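CocE/NonD family hydrolase (Staphylococcus aureus subsp. aureus COL, PDB 3III) probably hydrolyses ester or amide bonds as a serine hydrolase of the alpha/beta-hydrolase superfamily, with its natural substrate uncertain. Local coordinates at residues A124-S128 with D129-G133; R215-T218 with Q219-A223; N308-R311 with Q312-F315. All coordinates share one frame; numbering follows the deposited sequence.

Contact 1 (A124-S128 with D129-G133); sequences ALRGS and DKSKG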
loop_
_atom_site.group_PDB
_atom_site.type_symbol
_atom_site.label_atom_id
_atom_site.label_comp_id
_atom_site.label_asym_id
_atom_site.label_seq_id
_atom_site.Cartn_x
_atom_site.Cartn_y
_atom_site.Cartn_z
ATOM N N ALA A 124 13.093 9.170 -14.268
ATOM C CA ALA A 124 11.920 9.066 -15.110
ATOM C C ALA A 124 11.990 7.749 -15.878
ATOM O O ALA A 124 12.838 7.571 -16.741
ATOM C CB ALA A 124 11.831 10.260 -16.058
ATOM N N LEU A 125 11.086 6.810 -15.561
ATOM C CA LEU A 125 11.092 5.500 -16.209
ATOM C C LEU A 125 10.574 5.639 -17.634
ATOM O O LEU A 125 10.042 6.705 -18.045
ATOM C CB LEU A 125 10.324 4.438 -15.395
ATOM C CG LEU A 125 11.031 4.096 -14.068
ATOM C CD1 LEU A 125 10.062 3.427 -13.023
ATOM C CD2 LEU A 125 12.237 3.249 -14.340
ATOM N N ARG A 126 10.763 4.559 -18.384
ATOM C CA ARG A 126 10.394 4.504 -19.803
ATOM C C ARG A 126 8.938 4.941 -19.979
ATOM O O ARG A 126 8.044 4.538 -19.222
ATOM C CB ARG A 126 10.557 3.103 -20.341
ATOM C CG ARG A 126 10.400 2.990 -21.846
ATOM C CD ARG A 126 10.460 1.539 -22.311
ATOM N NE ARG A 126 11.753 0.914 -22.050
ATOM C CZ ARG A 126 12.618 0.515 -22.976
ATOM N NH1 ARG A 126 12.354 0.648 -24.277
ATOM N NH2 ARG A 126 13.764 -0.050 -22.608
ATOM N N GLY A 127 8.723 5.729 -21.033
ATOM C CA GLY A 127 7.405 6.286 -21.360
ATOM C C GLY A 127 7.064 7.622 -20.708
ATOM O O GLY A 127 6.043 8.246 -21.053
ATOM N N SER A 128 7.890 8.041 -19.749
ATOM C CA SER A 128 7.703 9.281 -19.040
ATOM C C SER A 128 8.845 10.243 -19.330
ATOM O O SER A 128 9.946 9.863 -19.725
ATOM C CB SER A 128 7.564 9.036 -17.525
ATOM O OG SER A 128 8.826 8.699 -16.946
ATOM N N ASP A 129 8.536 11.510 -19.134
ATOM C CA ASP A 129 9.421 12.619 -19.447
ATOM C C ASP A 129 9.715 12.615 -20.949
ATOM O O ASP A 129 8.793 12.456 -21.747
ATOM C CB ASP A 129 10.673 12.623 -18.577
ATOM C CG ASP A 129 11.355 13.956 -18.588
ATOM O OD1 ASP A 129 10.788 14.910 -18.014
ATOM O OD2 ASP A 129 12.427 14.083 -19.211
ATOM N N LYS A 130 10.971 12.745 -21.337
ATOM C CA LYS A 130 11.302 12.831 -22.763
ATOM C C LYS A 130 11.336 11.442 -23.419
ATOM O O LYS A 130 11.458 11.341 -24.635
ATOM C CB LYS A 130 12.581 13.670 -22.951
ATOM C CG LYS A 130 12.261 15.154 -22.554
ATOM C CD LYS A 130 13.423 16.091 -22.565
ATOM C CE LYS A 130 14.201 15.990 -21.285
ATOM N NZ LYS A 130 13.362 16.310 -20.050
ATOM N N SER A 131 11.168 10.376 -22.634
ATOM C CA SER A 131 11.001 9.052 -23.216
ATOM C C SER A 131 9.575 8.892 -23.700
ATOM O O SER A 131 8.632 9.020 -22.923
ATOM C CB SER A 131 11.295 7.927 -22.215
ATOM O OG SER A 131 10.940 6.671 -22.780
ATOM N N LYS A 132 9.419 8.559 -24.974
ATOM C CA LYS A 132 8.103 8.259 -25.537
ATOM C C LYS A 132 8.014 6.766 -25.867
ATOM O O LYS A 132 7.249 6.362 -26.745
ATOM C CB LYS A 132 7.785 9.118 -26.790
ATOM C CG LYS A 132 7.839 10.620 -26.593
ATOM C CD LYS A 132 6.975 11.100 -25.409
ATOM C CE LYS A 132 7.489 12.413 -24.755
ATOM N NZ LYS A 132 6.511 12.882 -23.654
ATOM N N GLY A 133 8.772 5.948 -25.140
ATOM C CA GLY A 133 8.687 4.477 -25.256
ATOM C C GLY A 133 7.484 3.867 -24.520
ATOM O O GLY A 133 6.642 4.582 -24.003
HETATM O O HOH W 1 6.338 10.608 -22.117
#
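Gly127 and Ser128 fold back on Ser131 through two consecutive beta turns, a type II turn over Leu125-Ser128 and a type II' turn over Ser128-Ser131, which carry the chain out of strand 119-124 in an alpha/beta-hydrolase sheet. Ser131 N closes the second turn on Ser128 O at 3.2 Å. The turns are tied together by Ser131: with its hydroxyl anti to the backbone N (chi1 172°), OG receives Gly127 N at 3.0 Å in an almost straight bond, and it is also hydrogen-bonded to Glu52. Ser128 OG bends back to Leu125 O at 2.6 Å, so that carbonyl accepts from both the hydroxyl and the amide of Ser128. Ala124 CB packs on Asp129 CB at 3.6 Å. Arg126 lays CG alongside Ser131 OG, and its guanidinium is taken up by salt bridges with Asp145 and Asp50. Lys130 NZ meets Asp129 OD2 at 2.6 Å on the syn side of the carboxylate, with Asp43 as a second anionic partner. Lys132 doubles back: its NZ donates to Asp129 O at 3.0 Å and to water 1, which in turn donates to Gly127 O at 2.6 Å.

Contact 2 (R215-T218 with Q219-A223); sequences RFWT and QGIFA
Trp217 and Ile221, one turn apart on helix 213-224, lie side by side and point the same way. Ile221 CD1 sits over one indole face, offset toward its rim and 3.7 Å from Trp217 CZ2, in a CH-pi contact with the six-membered ring. The polar edge of the indole is used separately: Trp217 NE1 is hydrogen-bonded to the hydroxyl of Tyr76, and the ring also stacks with Trp138. Each carbonyl from Arg215 to Thr218 receives an amide four residues on. Gln219 N reaches Arg215 O at 2.9 Å, Gly220 N reaches Phe216 O at 2.9 Å, and Ile221 N reaches Trp217 O at 3.2 Å. Thr218 O takes Phe222 N at 3.2 Å, with a weak second bond from Ile221 N. The same oxygen lies at the edge of the Phe222 ring, 3.6 Å from CD2. Thr218 divides its branches: OG1, anti to the carbonyl carbon (chi1 -59°), bonds back to Tyr214 O, whereas CG2 runs beside Phe222 CD2 at 4.1 Å. Arg215 extends away to Gln238 and to a salt bridge with Glu535, and Phe216 touches the bound palmitic acid. The indole N-H and the guanidinium find partners outside the helix and the threonine hydroxyl finds its own one turn back, so the contact between the two turns rests on main-chain bonds and apolar contact.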
loop_
_atom_site.group_PDB
_atom_site.type_symbol
_atom_site.label_atom_id
_atom_site.label_comp_id
_atom_site.label_asym_id
_atom_site.label_seq_id
_atom_site.Cartn_x
_atom_site.Cartn_y
_atom_site.Cartn_z
ATOM N N ARG A 215 -9.064 3.206 -12.099
ATOM C CA ARG A 215 -9.351 3.885 -13.341
ATOM C C ARG A 215 -8.892 5.329 -13.306
ATOM O O ARG A 215 -8.329 5.823 -14.264
ATOM C CB ARG A 215 -10.829 3.765 -13.701
ATOM C CG ARG A 215 -11.287 2.344 -13.833
ATOM C CD ARG A 215 -12.743 2.171 -14.255
ATOM N NE ARG A 215 -13.023 0.733 -14.376
ATOM C CZ ARG A 215 -14.193 0.221 -14.709
ATOM N NH1 ARG A 215 -15.243 1.005 -14.913
ATOM N NH2 ARG A 215 -14.316 -1.088 -14.836
ATOM N N PHE A 216 -9.080 5.997 -12.186
ATOM C CA PHE A 216 -8.587 7.367 -11.993
ATOM C C PHE A 216 -7.046 7.443 -12.170
ATOM O O PHE A 216 -6.485 8.322 -12.878
ATOM C CB PHE A 216 -8.971 7.775 -10.593
ATOM C CG PHE A 216 -8.271 9.023 -10.078
ATOM C CD1 PHE A 216 -8.674 10.277 -10.520
ATOM C CD2 PHE A 216 -7.277 8.941 -9.109
ATOM C CE1 PHE A 216 -8.054 11.418 -10.014
ATOM C CE2 PHE A 216 -6.694 10.069 -8.598
ATOM C CZ PHE A 216 -7.084 11.302 -9.067
ATOM N N TRP A 217 -6.390 6.455 -11.595
ATOM C CA TRP A 217 -4.942 6.342 -11.605
ATOM C C TRP A 217 -4.488 6.088 -13.034
ATOM O O TRP A 217 -3.556 6.742 -13.546
ATOM C CB TRP A 217 -4.548 5.198 -10.670
ATOM C CG TRP A 217 -3.152 4.795 -10.761
ATOM C CD1 TRP A 217 -2.088 5.461 -10.272
ATOM C CD2 TRP A 217 -2.640 3.609 -11.387
ATOM N NE1 TRP A 217 -0.934 4.784 -10.572
ATOM C CE2 TRP A 217 -1.246 3.640 -11.256
ATOM C CE3 TRP A 217 -3.221 2.534 -12.058
ATOM C CZ2 TRP A 217 -0.421 2.621 -11.739
ATOM C CZ3 TRP A 217 -2.390 1.513 -12.533
ATOM C CH2 TRP A 217 -1.022 1.575 -12.393
ATOM N N THR A 218 -5.114 5.106 -13.671
ATOM C CA THR A 218 -4.738 4.785 -15.036
ATOM C C THR A 218 -4.900 5.993 -15.954
ATOM O O THR A 218 -3.998 6.317 -16.731
ATOM C CB THR A 218 -5.550 3.618 -15.625
ATOM O OG1 THR A 218 -5.354 2.454 -14.825
ATOM C CG2 THR A 218 -5.036 3.357 -17.059
ATOM N N GLN A 219 -6.059 6.641 -15.873
ATOM C CA GLN A 219 -6.357 7.814 -16.677
ATOM C C GLN A 219 -5.385 8.956 -16.447
ATOM O O GLN A 219 -4.997 9.664 -17.385
ATOM C CB GLN A 219 -7.802 8.271 -16.435
ATOM C CG GLN A 219 -8.693 7.310 -17.128
ATOM C CD GLN A 219 -10.136 7.421 -16.745
ATOM O OE1 GLN A 219 -10.506 7.989 -15.697
ATOM N NE2 GLN A 219 -10.969 6.863 -17.582
ATOM N N GLY A 220 -4.999 9.117 -15.194
ATOM C CA GLY A 220 -3.996 10.077 -14.791
ATOM C C GLY A 220 -2.642 9.920 -15.498
ATOM O O GLY A 220 -2.013 10.919 -15.867
ATOM N N ILE A 221 -2.202 8.676 -15.670
ATOM C CA ILE A 221 -0.959 8.385 -16.381
ATOM C C ILE A 221 -1.115 8.791 -17.853
ATOM O O ILE A 221 -0.305 9.550 -18.382
ATOM C CB ILE A 221 -0.536 6.890 -16.222
ATOM C CG1 ILE A 221 -0.253 6.594 -14.734
ATOM C CG2 ILE A 221 0.621 6.581 -17.171
ATOM C CD1 ILE A 221 0.162 5.125 -14.376
ATOM N N PHE A 222 -2.207 8.351 -18.480
ATOM C CA PHE A 222 -2.518 8.746 -19.835
ATOM C C PHE A 222 -2.545 10.281 -20.007
ATOM O O PHE A 222 -1.998 10.794 -20.966
ATOM C CB PHE A 222 -3.867 8.119 -20.274
ATOM C CG PHE A 222 -3.725 6.783 -20.957
ATOM C CD1 PHE A 222 -3.484 6.721 -22.377
ATOM C CD2 PHE A 222 -3.813 5.597 -20.227
ATOM C CE1 PHE A 222 -3.399 5.472 -23.059
ATOM C CE2 PHE A 222 -3.726 4.348 -20.863
ATOM C CZ PHE A 222 -3.484 4.274 -22.293
ATOM N N ALA A 223 -3.172 10.987 -19.058
ATOM C CA ALA A 223 -3.281 12.459 -19.099
ATOM C C ALA A 223 -1.925 13.171 -18.898
ATOM O O ALA A 223 -1.698 14.289 -19.390
ATOM C CB ALA A 223 -4.335 12.933 -18.074
#

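Contact 3 (N308-R311 with Q312-F315); sequences NLER and QKSF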
loop_
_atom_site.group_PDB
_atom_site.type_symbol
_atom_site.label_atom_id
_atom_site.label_comp_id
_atom_site.label_asym_id
_atom_site.label_seq_id
_atom_site.Cartn_x
_atom_site.Cartn_y
_atom_site.Cartn_z
ATOM N N ASN A 308 10.598 9.527 10.957
ATOM C CA ASN A 308 10.722 8.465 9.953
ATOM C C ASN A 308 11.823 8.728 8.964
ATOM O O ASN A 308 12.474 7.774 8.464
ATOM C CB ASN A 308 9.336 8.172 9.318
ATOM C CG ASN A 308 8.388 7.511 10.327
ATOM O OD1 ASN A 308 8.842 6.744 11.174
ATOM N ND2 ASN A 308 7.111 7.881 10.307
ATOM N N LEU A 309 12.120 10.011 8.701
ATOM C CA LEU A 309 13.332 10.329 7.920
ATOM C C LEU A 309 14.565 9.874 8.703
ATOM O O LEU A 309 15.514 9.384 8.135
ATOM C CB LEU A 309 13.400 11.828 7.564
ATOM C CG LEU A 309 12.296 12.342 6.651
ATOM C CD1 LEU A 309 12.453 13.891 6.407
ATOM C CD2 LEU A 309 12.314 11.595 5.349
ATOM N N GLU A 310 14.575 10.056 10.034
ATOM C CA GLU A 310 15.732 9.689 10.790
ATOM C C GLU A 310 15.861 8.137 10.808
ATOM O O GLU A 310 16.975 7.602 10.791
ATOM C CB GLU A 310 15.720 10.266 12.222
ATOM C CG GLU A 310 15.763 11.776 12.395
ATOM C CD GLU A 310 17.111 12.350 12.031
ATOM O OE1 GLU A 310 18.139 11.660 12.285
ATOM O OE2 GLU A 310 17.123 13.460 11.491
ATOM N N ARG A 311 14.733 7.440 10.805
ATOM C CA ARG A 311 14.733 5.963 10.778
ATOM C C ARG A 311 15.309 5.467 9.442
ATOM O O ARG A 311 16.198 4.585 9.412
ATOM C CB ARG A 311 13.297 5.461 11.025
ATOM C CG ARG A 311 13.098 3.928 10.968
ATOM C CD ARG A 311 11.637 3.533 10.782
ATOM N NE ARG A 311 10.720 4.402 11.486
ATOM C CZ ARG A 311 10.410 4.290 12.772
ATOM N NH1 ARG A 311 10.970 3.315 13.460
ATOM N NH2 ARG A 311 9.575 5.195 13.366
ATOM N N GLN A 312 14.812 6.044 8.365
ATOM C CA GLN A 312 15.310 5.755 6.984
ATOM C C GLN A 312 16.806 5.980 6.907
ATOM O O GLN A 312 17.536 5.175 6.325
ATOM C CB GLN A 312 14.622 6.619 5.929
ATOM C CG GLN A 312 13.104 6.412 5.704
ATOM C CD GLN A 312 12.487 7.561 4.898
ATOM O OE1 GLN A 312 13.043 7.999 3.885
ATOM N NE2 GLN A 312 11.318 8.014 5.314
ATOM N N LYS A 313 17.253 7.095 7.495
ATOM C CA LYS A 313 18.651 7.476 7.426
ATOM C C LYS A 313 19.511 6.512 8.266
ATOM O O LYS A 313 20.604 6.164 7.865
ATOM C CB LYS A 313 18.847 8.954 7.882
ATOM C CG LYS A 313 20.343 9.448 7.887
ATOM C CD LYS A 313 20.414 10.979 8.257
ATOM C CE LYS A 313 21.167 11.199 9.538
ATOM N NZ LYS A 313 22.605 10.558 9.547
ATOM N N SER A 314 19.008 6.068 9.414
ATOM C CA SER A 314 19.766 5.159 10.228
ATOM C C SER A 314 19.994 3.813 9.466
ATOM O O SER A 314 21.101 3.271 9.467
ATOM C CB SER A 314 19.100 4.938 11.595
ATOM O OG SER A 314 19.839 3.902 12.282
ATOM N N PHE A 315 18.961 3.353 8.777
ATOM C CA PHE A 315 19.005 2.121 7.964
ATOM C C PHE A 315 19.993 2.290 6.815
ATOM O O PHE A 315 20.872 1.447 6.613
ATOM C CB PHE A 315 17.596 1.841 7.461
ATOM C CG PHE A 315 17.455 0.707 6.484
ATOM C CD1 PHE A 315 17.610 -0.624 6.880
ATOM C CD2 PHE A 315 17.090 0.975 5.170
ATOM C CE1 PHE A 315 17.416 -1.659 5.964
ATOM C CE2 PHE A 315 16.891 -0.050 4.249
ATOM C CZ PHE A 315 17.057 -1.393 4.659
#
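Leu309 and Gln312 both place CG beside the backbone N (chi1 -64° and -65°), which brings their side chains together, pointing the same way, on alpha helix 306-319 of an alpha/beta-hydrolase fold. Leu309 CD2 rests against the end of the amide, 3.7 Å from Gln312 NE2, while the extended glutamine chain passes over the preceding turn with CG 3.1 Å from Asn308 O. In the buried Gln312 amide, OE1 accepts from Asn166 ND2, while NE2 makes a weak bond to Tyr303 O. The backbone repeats the regular helical bond four times, from Gln312 N to Asn308 O through Phe315 N to Arg311 O. Glu310 and Lys313 run alongside one another, Glu310 OE1 reaching 4.1 Å from Lys313 CE, but their charged ends part: the glutamate pairs with Arg306 and the lysine with Asp317, so any attraction between them acts at longer range. Toward the sheet, the Phe315 ring packs on Ile190 of strand 186-192 and on Trp291 of strand 290-295, and Arg311 makes a cation-pi contact with Tyr293 of the latter strand. The carboxamide of Asn308 is turned with OD1 toward the arginine, consistent with its ND2 being bonded to Ser302 O. The bend in the Arg311 chain at chi3 presents its guanidinium side-on, with OD1 at its edge and in its plane. NE and NH2 converge on that single oxygen: Arg311 NE to Asn308 OD1 at 3.0 Å, and Arg311 NH2 to Asn308 OD1 at 2.8 Å, the second almost in line with the C=O bond.

Contacts 1 and 2 lie on the same side of the chain's centre, their own centres 16 Å apart and their nearest atoms about 7 Å apart. Residues that follow each contact bridge them: Asp227, after contact 2, makes a salt bridge with Lys132, Asn228 bonds to Gly127 O and Gly133 O, and Leu135, after contact 1, touches Ile221. Contact 3 is remote, about 18 Å from contact 1 and 20 Å from contact 2 at the nearest atoms, and it packs against strands of the central sheet. Contact 2 is beside the bound palmitic acid, with the side chain of Phe216 about 4 Å from it; in contact 1 the side chain of Ser128 is about 13 Å from the same palmitic acid.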